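Local coordinates for putative 4-Hydroxy-2-oxoglutarate aldolase / 2-dehydro-3-deoxyphosphogluconate aldolase (Yersinia enterocolitica, PDB 3LM7), which is of unknown function but is a putative aldolase of the KDGP aldolase family, with a TIM-barrel-type fold, at residues 6-11 / 37-42. Sequence-based numbering, arbitrary orientation.
Sequences LTPNYY and HVLVGV
The H37 imidazole sits between N9 and Y11: its ND1 donates to the backbone O of N9 in the loop 6-11, while one of its faces receives the edge of the Y11 ring. This joins the segment that precedes strand 17-20 to the start of strand 38-43, the second strand of the parallel sheet in a TIM-barrel-type fold. The bond from H37 ND1 to N9 O is 3.0 Å long with an angle of 157° at the hydrogen. N9 O lies almost in the imidazole plane, yet ND1 stands 47° out of the N9 carbonyl plane: the bond is aimed well from the imidazole but reaches the oxygen from above, not along a lone pair. The same oxygen also takes a CA-H...O contact from H37 CA at 3.3 Å, so two groups of one residue converge on it. The rings of Y11 and H37 form a T-shaped pair, with planes 83° apart and centroids separated by 5.3 Å. Y11 CB adds a CH-pi contact, lying over the imidazole near its normal. With CG of Y11 anti to its own nitrogen, the CD1 edge of the phenol ring turns toward H37 NE2, nearer the imidazole rim. The N9 amide crosses the ND1-CE1 side of the imidazole obliquely, CG 3.5 Å from H37 ND1. Backbone bonds to L17 tie H37 and L39 to strand 17-20, and helix 234-247 contributes L241 to H37 and V244 to Y11. N9 is the centre of an inverse gamma turn, closed by a weak bond from Y10 N to P8 O. Apolar packing continues the contact where P8 CG meets L39 CD1 at 3.7 Å. Between these two groupings a water bridges the backbones, accepting from N9 N at 2.8 Å and donating to V38 O at 2.9 Å.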
ATOM      1  N   LEU A   6       7.794  -6.078 -14.450  1.00 11.70           N
ATOM      2  CA  LEU A   6       7.905  -7.262 -13.594  1.00 11.60           C
ATOM      3  C   LEU A   6       6.891  -7.247 -12.430  1.00 11.22           C
ATOM      4  O   LEU A   6       6.916  -8.159 -11.638  1.00 10.18           O
ATOM      5  CB  LEU A   6       9.313  -7.356 -12.962  1.00 11.26           C
ATOM      6  CG  LEU A   6      10.464  -7.516 -13.966  1.00 13.34           C
ATOM      7  CD1 LEU A   6      11.873  -7.613 -13.294  1.00 16.22           C
ATOM      8  CD2 LEU A   6      10.203  -8.787 -14.818  1.00 12.11           C
ATOM      9  N   THR A   7       6.068  -6.198 -12.305  1.00 10.79           N
ATOM     10  CA  THR A   7       4.991  -6.179 -11.307  1.00  9.82           C
ATOM     11  C   THR A   7       3.620  -6.193 -11.996  1.00 10.65           C
ATOM     12  O   THR A   7       3.514  -5.679 -13.132  1.00  9.42           O
ATOM     13  CB  THR A   7       5.090  -4.913 -10.455  1.00 10.15           C
ATOM     14  OG1 THR A   7       4.994  -3.778 -11.312  1.00  9.17           O
ATOM     15  CG2 THR A   7       6.458  -4.864  -9.676  1.00  9.41           C
ATOM     16  N   PRO A   8       2.574  -6.803 -11.357  1.00 10.77           N
ATOM     17  CA  PRO A   8       1.232  -6.857 -11.961  1.00 10.92           C
ATOM     18  C   PRO A   8       0.672  -5.446 -12.227  1.00 10.99           C
ATOM     19  O   PRO A   8       1.021  -4.465 -11.526  1.00 10.13           O
ATOM     20  CB  PRO A   8       0.351  -7.513 -10.861  1.00 10.10           C
ATOM     21  CG  PRO A   8       1.374  -8.440 -10.160  1.00 10.61           C
ATOM     22  CD  PRO A   8       2.622  -7.555 -10.092  1.00 11.64           C
ATOM     23  N   ASN A   9      -0.237  -5.359 -13.194  1.00 11.76           N
ATOM     24  CA  ASN A   9      -0.944  -4.071 -13.455  1.00 12.76           C
ATOM     25  C   ASN A   9      -2.176  -3.978 -12.585  1.00 11.19           C
ATOM     26  O   ASN A   9      -3.295  -4.210 -13.026  1.00 10.88           O
ATOM     27  CB  ASN A   9      -1.396  -4.004 -14.928  1.00 14.37           C
ATOM     28  CG  ASN A   9      -2.012  -2.606 -15.313  1.00 22.50           C
ATOM     29  OD1 ASN A   9      -1.963  -1.595 -14.530  1.00 25.63           O
ATOM     30  ND2 ASN A   9      -2.610  -2.556 -16.551  1.00 30.32           N
ATOM     31  N   TYR A  10      -1.991  -3.626 -11.325  1.00 10.37           N
ATOM     32  CA  TYR A  10      -3.108  -3.550 -10.440  1.00 10.82           C
ATOM     33  C   TYR A  10      -3.974  -2.385 -10.875  1.00 12.62           C
ATOM     34  O   TYR A  10      -3.483  -1.338 -11.257  1.00 12.18           O
ATOM     35  CB  TYR A  10      -2.647  -3.224  -9.018  1.00 10.57           C
ATOM     36  CG  TYR A  10      -1.650  -4.238  -8.467  1.00  9.28           C
ATOM     37  CD1 TYR A  10      -2.077  -5.413  -7.861  1.00  9.18           C
ATOM     38  CD2 TYR A  10      -0.257  -3.949  -8.500  1.00  9.19           C
ATOM     39  CE1 TYR A  10      -1.159  -6.363  -7.329  1.00  5.10           C
ATOM     40  CE2 TYR A  10       0.650  -4.858  -7.968  1.00  6.95           C
ATOM     41  CZ  TYR A  10       0.194  -6.054  -7.381  1.00  7.71           C
ATOM     42  OH  TYR A  10       1.151  -6.869  -6.794  1.00  8.85           O
ATOM     43  N   TYR A  11      -5.264  -2.573 -10.747  1.00 10.95           N
ATOM     44  CA  TYR A  11      -6.169  -1.471 -11.023  1.00 10.31           C
ATOM     45  C   TYR A  11      -6.085  -0.515  -9.848  1.00  9.12           C
ATOM     46  O   TYR A  11      -6.308  -0.922  -8.669  1.00  8.97           O
ATOM     47  CB  TYR A  11      -7.576  -1.991 -11.160  1.00  7.50           C
ATOM     48  CG  TYR A  11      -8.600  -0.860 -11.324  1.00 11.13           C
ATOM     49  CD1 TYR A  11      -8.764  -0.206 -12.599  1.00 11.31           C
ATOM     50  CD2 TYR A  11      -9.391  -0.462 -10.246  1.00 11.45           C
ATOM     51  CE1 TYR A  11      -9.725   0.828 -12.764  1.00 15.57           C
ATOM     52  CE2 TYR A  11     -10.333   0.579 -10.393  1.00 13.48           C
ATOM     53  CZ  TYR A  11     -10.488   1.196 -11.654  1.00 13.16           C
ATOM     54  OH  TYR A  11     -11.409   2.197 -11.753  1.00 13.32           O
ATOM     55  N   HIS A  37      -5.618  -5.450 -16.451  1.00  9.90           N
ATOM     56  CA  HIS A  37      -5.564  -5.612 -14.969  1.00  9.99           C
ATOM     57  C   HIS A  37      -5.746  -7.099 -14.557  1.00 10.03           C
ATOM     58  O   HIS A  37      -6.634  -7.466 -13.755  1.00  9.81           O
ATOM     59  CB  HIS A  37      -6.604  -4.723 -14.254  1.00 10.81           C
ATOM     60  CG  HIS A  37      -6.484  -3.282 -14.620  1.00 12.51           C
ATOM     61  ND1 HIS A  37      -5.366  -2.524 -14.324  1.00 10.40           N
ATOM     62  CD2 HIS A  37      -7.334  -2.464 -15.294  1.00 12.56           C
ATOM     63  CE1 HIS A  37      -5.535  -1.296 -14.802  1.00 12.06           C
ATOM     64  NE2 HIS A  37      -6.707  -1.247 -15.412  1.00  9.34           N
ATOM     65  N   VAL A  38      -4.840  -7.918 -15.079  1.00  8.27           N
ATOM     66  CA  VAL A  38      -4.937  -9.354 -14.957  1.00  8.18           C
ATOM     67  C   VAL A  38      -3.552  -9.959 -15.078  1.00  8.67           C
ATOM     68  O   VAL A  38      -2.657  -9.418 -15.720  1.00  8.31           O
ATOM     69  CB  VAL A  38      -5.911  -9.946 -16.009  1.00  8.44           C
ATOM     70  CG1 VAL A  38      -5.347  -9.781 -17.511  1.00  5.82           C
ATOM     71  CG2 VAL A  38      -6.262 -11.369 -15.728  1.00  8.15           C
ATOM     72  N   LEU A  39      -3.417 -11.072 -14.387  1.00  6.92           N
ATOM     73  CA  LEU A  39      -2.338 -11.996 -14.524  1.00  8.34           C
ATOM     74  C   LEU A  39      -2.947 -13.293 -15.084  1.00  9.51           C
ATOM     75  O   LEU A  39      -3.962 -13.831 -14.574  1.00 11.10           O
ATOM     76  CB  LEU A  39      -1.697 -12.270 -13.153  1.00  8.46           C
ATOM     77  CG  LEU A  39      -1.045 -11.024 -12.542  1.00  6.14           C
ATOM     78  CD1 LEU A  39      -0.892 -11.239 -11.001  1.00  5.00           C
ATOM     79  CD2 LEU A  39       0.320 -10.806 -13.273  1.00  9.03           C
ATOM     80  N   VAL A  40      -2.364 -13.766 -16.179  1.00  8.11           N
ATOM     81  CA  VAL A  40      -2.854 -14.913 -16.867  1.00  7.81           C
ATOM     82  C   VAL A  40      -2.057 -16.117 -16.485  1.00  7.59           C
ATOM     83  O   VAL A  40      -0.808 -16.114 -16.684  1.00  7.91           O
ATOM     84  CB  VAL A  40      -2.685 -14.625 -18.406  1.00  9.63           C
ATOM     85  CG1 VAL A  40      -3.010 -15.840 -19.193  1.00 11.99           C
ATOM     86  CG2 VAL A  40      -3.565 -13.442 -18.778  1.00 11.07           C
ATOM     87  N   GLY A  41      -2.710 -17.109 -15.863  1.00  8.15           N
ATOM     88  CA  GLY A  41      -2.015 -18.317 -15.350  1.00  7.99           C
ATOM     89  C   GLY A  41      -1.700 -19.327 -16.423  1.00  9.33           C
ATOM     90  O   GLY A  41      -2.571 -19.676 -17.229  1.00 10.34           O
ATOM     91  N   VAL A  42      -0.454 -19.786 -16.469  1.00  9.09           N
ATOM     92  CA  VAL A  42      -0.060 -20.894 -17.343  1.00 10.32           C
ATOM     93  C   VAL A  42       0.641 -21.905 -16.437  1.00 10.81           C
ATOM     94  O   VAL A  42       1.449 -21.531 -15.606  1.00  7.94           O
ATOM     95  CB  VAL A  42       0.913 -20.413 -18.435  1.00  9.76           C
ATOM     96  CG1 VAL A  42       1.332 -21.610 -19.407  1.00 10.97           C
ATOM     97  CG2 VAL A  42       0.193 -19.244 -19.241  1.00 13.47           C
TER
HETATM   98  O   HOH W   1      -0.624  -7.538 -14.900  1.00 12.15           O